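Local coordinates for protein histidinol-phosphatase (Listeria monocytogenes serotype 4b str. H7858, PDB 6NLR) that probably hydrolyses histidinol phosphate to histidinol in histidine biosynthesis, using a trinuclear metal centre, at residues Y96-E101 against L120-L125. Numbering follows the deposited sequence.
Sequences YLIGYE and LSLHFL. With MN (manganese (II) ion), chain E.
Tyr96 makes the one direct backbone bond between 96-101 and 120-125: its N donates to Ser121 O over 2.9 Å, nearly straight at 165°. Tyr96 is buried and gives the largest share of the contact surface. Leu120 CD1 lies 4.0 Å from Tyr96 CB, while Leu122 CD1 comes within 3.5 Å of Tyr96 O and meets the ring at its edge. With CG anti to the backbone N (chi1 -176°), the ring leads away from 120-125, and its OH points in the ring plane at Glu101 OE2, at the start of helix 101-111, so close that the exact length is doubtful.

Beyond Tyr96 the backbones diverge, CA to CA, from 5.2 Å at Tyr96-Leu122 to 7.5 Å at Ile98-Leu125, and water takes over the pairing. One water donates to Tyr96 O and accepts from His123 N; a second donates to both Tyr96 O and Phe124 O and accepts from Ile98 N. At this looser end Ile98, partly exposed, points towards 120-125 and sets CD1 between Leu125 CD2 (3.9 Å) and Leu122 CD1. A type II turn from Leu97 to Tyr100 then leads into the helix.

Across the strand, His123 NE2 binds manganese at 2.1 Å alongside Glu93 and His181, while its ND1 is hydrogen-bonded to Asp95 OD1. Metal ligands at the C-terminal end of strand 87-95 and on adjoining strand 117-127 are characteristic of the trinuclear site of a PHP-domain barrel.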
ATOM      1  N   TYR A  96      -6.549  -1.732   5.709  1.00 21.54           N
ATOM      2  CA  TYR A  96      -6.901  -2.688   6.776  1.00 23.07           C
ATOM      3  C   TYR A  96      -6.940  -1.871   8.075  1.00 24.01           C
ATOM      4  O   TYR A  96      -5.891  -1.348   8.524  1.00 21.72           O
ATOM      5  CB  TYR A  96      -5.974  -3.901   6.831  1.00 22.00           C
ATOM      6  CG  TYR A  96      -6.453  -4.878   7.864  1.00 23.41           C
ATOM      7  CD1 TYR A  96      -7.633  -5.591   7.666  1.00 23.81           C
ATOM      8  CD2 TYR A  96      -5.817  -5.007   9.085  1.00 25.12           C
ATOM      9  CE1 TYR A  96      -8.134  -6.437   8.643  1.00 22.87           C
ATOM     10  CE2 TYR A  96      -6.295  -5.871  10.058  1.00 26.27           C
ATOM     11  CZ  TYR A  96      -7.458  -6.579   9.832  1.00 23.11           C
ATOM     12  OH  TYR A  96      -7.927  -7.412  10.785  1.00 26.59           O
ATOM     13  N   LEU A  97      -8.148  -1.700   8.617  1.00 25.52           N
ATOM     14  CA  LEU A  97      -8.397  -0.944   9.874  1.00 26.93           C
ATOM     15  C   LEU A  97      -8.693  -1.958  10.989  1.00 24.96           C
ATOM     16  O   LEU A  97      -9.796  -2.559  11.001  1.00 24.40           O
ATOM     17  CB  LEU A  97      -9.559   0.029   9.639  1.00 26.48           C
ATOM     18  CG  LEU A  97      -9.334   1.090   8.557  1.00 28.10           C
ATOM     19  CD1 LEU A  97     -10.584   1.945   8.370  1.00 30.04           C
ATOM     20  CD2 LEU A  97      -8.125   1.984   8.857  1.00 26.17           C
ATOM     21  N   ILE A  98      -7.711  -2.161  11.861  1.00 25.76           N
ATOM     22  CA  ILE A  98      -7.781  -3.147  12.982  1.00 27.08           C
ATOM     23  C   ILE A  98      -8.985  -2.784  13.862  1.00 30.19           C
ATOM     24  O   ILE A  98      -9.080  -1.614  14.293  1.00 30.04           O
ATOM     25  CB  ILE A  98      -6.454  -3.153  13.760  1.00 30.55           C
ATOM     26  CG1 ILE A  98      -5.305  -3.660  12.882  1.00 28.12           C
ATOM     27  CG2 ILE A  98      -6.577  -3.967  15.054  1.00 31.52           C
ATOM     28  CD1 ILE A  98      -3.948  -3.193  13.322  1.00 29.09           C
ATOM     29  N   GLY A  99      -9.910  -3.728  14.032  1.00 31.38           N
ATOM     30  CA  GLY A  99     -11.138  -3.558  14.821  1.00 31.78           C
ATOM     31  C   GLY A  99     -12.280  -2.973  14.004  1.00 32.36           C
ATOM     32  O   GLY A  99     -13.351  -2.814  14.583  1.00 33.47           O
ATOM     33  N   TYR A 100     -12.092  -2.653  12.712  1.00 29.49           N
ATOM     34  CA  TYR A 100     -13.172  -2.087  11.856  1.00 30.23           C
ATOM     35  C   TYR A 100     -13.426  -2.965  10.614  1.00 29.81           C
ATOM     36  O   TYR A 100     -13.805  -2.422   9.547  1.00 28.53           O
ATOM     37  CB  TYR A 100     -12.824  -0.642  11.490  1.00 30.69           C
ATOM     38  CG  TYR A 100     -12.826   0.278  12.681  1.00 29.97           C
ATOM     39  CD1 TYR A 100     -11.728   0.343  13.516  1.00 28.56           C
ATOM     40  CD2 TYR A 100     -13.936   1.037  13.005  1.00 32.15           C
ATOM     41  CE1 TYR A 100     -11.711   1.164  14.625  1.00 30.29           C
ATOM     42  CE2 TYR A 100     -13.934   1.878  14.110  1.00 33.64           C
ATOM     43  CZ  TYR A 100     -12.821   1.926  14.926  1.00 32.32           C
ATOM     44  OH  TYR A 100     -12.799   2.721  16.029  1.00 39.09           O
ATOM     45  N   GLU A 101     -13.254  -4.284  10.736  1.00 30.86           N
ATOM     46  CA  GLU A 101     -13.486  -5.248   9.623  1.00 32.17           C
ATOM     47  C   GLU A 101     -14.918  -5.100   9.098  1.00 31.81           C
ATOM     48  O   GLU A 101     -15.103  -5.204   7.879  1.00 31.96           O
ATOM     49  CB  GLU A 101     -13.182  -6.684  10.065  1.00 33.54           C
ATOM     50  CG  GLU A 101     -11.699  -6.909  10.273  1.00 36.53           C
ATOM     51  CD  GLU A 101     -11.267  -8.337  10.524  1.00 40.77           C
ATOM     52  OE1 GLU A 101     -12.160  -9.236  10.676  1.00 38.83           O
ATOM     53  OE2 GLU A 101     -10.030  -8.557  10.571  1.00 45.00           O
ATOM     54  N   LEU A 120      -4.657  -4.341  -0.522  1.00 19.90           N
ATOM     55  CA  LEU A 120      -5.010  -4.204   0.906  1.00 20.96           C
ATOM     56  C   LEU A 120      -3.740  -3.812   1.641  1.00 21.04           C
ATOM     57  O   LEU A 120      -2.773  -4.589   1.591  1.00 20.57           O
ATOM     58  CB  LEU A 120      -5.590  -5.517   1.421  1.00 20.37           C
ATOM     59  CG  LEU A 120      -6.033  -5.507   2.880  1.00 20.69           C
ATOM     60  CD1 LEU A 120      -7.225  -4.595   3.072  1.00 20.92           C
ATOM     61  CD2 LEU A 120      -6.345  -6.929   3.344  1.00 23.05           C
ATOM     62  N   SER A 121      -3.766  -2.647   2.275  1.00 20.09           N
ATOM     63  CA  SER A 121      -2.587  -1.994   2.889  1.00 20.27           C
ATOM     64  C   SER A 121      -2.853  -1.689   4.366  1.00 19.38           C
ATOM     65  O   SER A 121      -3.941  -1.180   4.694  1.00 18.97           O
ATOM     66  CB  SER A 121      -2.241  -0.736   2.148  1.00 21.12           C
ATOM     67  OG  SER A 121      -1.732  -1.063   0.875  1.00 23.27           O
ATOM     68  N   LEU A 122      -1.852  -1.916   5.196  1.00 19.42           N
ATOM     69  CA  LEU A 122      -1.841  -1.460   6.608  1.00 21.07           C
ATOM     70  C   LEU A 122      -1.067  -0.131   6.713  1.00 19.47           C
ATOM     71  O   LEU A 122       0.166  -0.119   6.438  1.00 17.81           O
ATOM     72  CB  LEU A 122      -1.223  -2.563   7.465  1.00 20.38           C
ATOM     73  CG  LEU A 122      -1.226  -2.289   8.962  1.00 22.40           C
ATOM     74  CD1 LEU A 122      -2.649  -2.359   9.517  1.00 25.64           C
ATOM     75  CD2 LEU A 122      -0.297  -3.245   9.668  1.00 23.62           C
ATOM     76  N   HIS A 123      -1.738   0.928   7.175  1.00 18.04           N
ATOM     77  CA  HIS A 123      -1.155   2.295   7.320  1.00 19.75           C
ATOM     78  C   HIS A 123      -1.273   2.811   8.759  1.00 20.78           C
ATOM     79  O   HIS A 123      -0.595   3.808   9.069  1.00 19.56           O
ATOM     80  CB  HIS A 123      -1.827   3.310   6.385  1.00 20.65           C
ATOM     81  CG  HIS A 123      -1.684   3.029   4.925  1.00 21.70           C
ATOM     82  ND1 HIS A 123      -2.788   2.869   4.105  1.00 23.73           N
ATOM     83  CD2 HIS A 123      -0.605   2.869   4.132  1.00 21.47           C
ATOM     84  CE1 HIS A 123      -2.387   2.627   2.869  1.00 22.53           C
ATOM     85  NE2 HIS A 123      -1.066   2.598   2.866  1.00 23.41           N
ATOM     86  N   PHE A 124      -2.105   2.194   9.597  1.00 21.14           N
ATOM     87  CA  PHE A 124      -2.410   2.678  10.964  1.00 22.21           C
ATOM     88  C   PHE A 124      -2.301   1.516  11.955  1.00 22.22           C
ATOM     89  O   PHE A 124      -2.778   0.402  11.667  1.00 22.17           O
ATOM     90  CB  PHE A 124      -3.815   3.273  11.031  1.00 24.63           C
ATOM     91  CG  PHE A 124      -4.029   4.513  10.201  1.00 25.11           C
ATOM     92  CD1 PHE A 124      -3.692   5.760  10.698  1.00 25.17           C
ATOM     93  CD2 PHE A 124      -4.611   4.426   8.939  1.00 24.72           C
ATOM     94  CE1 PHE A 124      -3.914   6.900   9.937  1.00 26.71           C
ATOM     95  CE2 PHE A 124      -4.811   5.561   8.174  1.00 25.12           C
ATOM     96  CZ  PHE A 124      -4.458   6.792   8.673  1.00 26.81           C
ATOM     97  N   LEU A 125      -1.686   1.784  13.099  1.00 22.98           N
ATOM     98  CA  LEU A 125      -1.630   0.866  14.260  1.00 22.59           C
ATOM     99  C   LEU A 125      -2.127   1.607  15.484  1.00 21.37           C
ATOM    100  O   LEU A 125      -2.038   2.844  15.523  1.00 22.34           O
ATOM    101  CB  LEU A 125      -0.174   0.481  14.533  1.00 22.66           C
ATOM    102  CG  LEU A 125       0.432  -0.580  13.651  1.00 26.30           C
ATOM    103  CD1 LEU A 125       1.900  -0.756  14.036  1.00 23.85           C
ATOM    104  CD2 LEU A 125      -0.349  -1.875  13.788  1.00 27.85           C
TER
HETATM  105 MN    MN E 302      -0.026   2.640   1.057  0.78 16.40          MN
HETATM  106  O   HOH W   1      -4.482   0.978   7.662  1.00 22.31           O
HETATM  107  O   HOH W   2      -5.255  -0.575  11.100  1.00 24.44           O
HETATM  108  O   HOH W   3       1.836   3.604   2.055  1.00 42.97           O
HETATM  109  O   HOH W   4       0.629   2.893  -0.600  1.00 18.48           O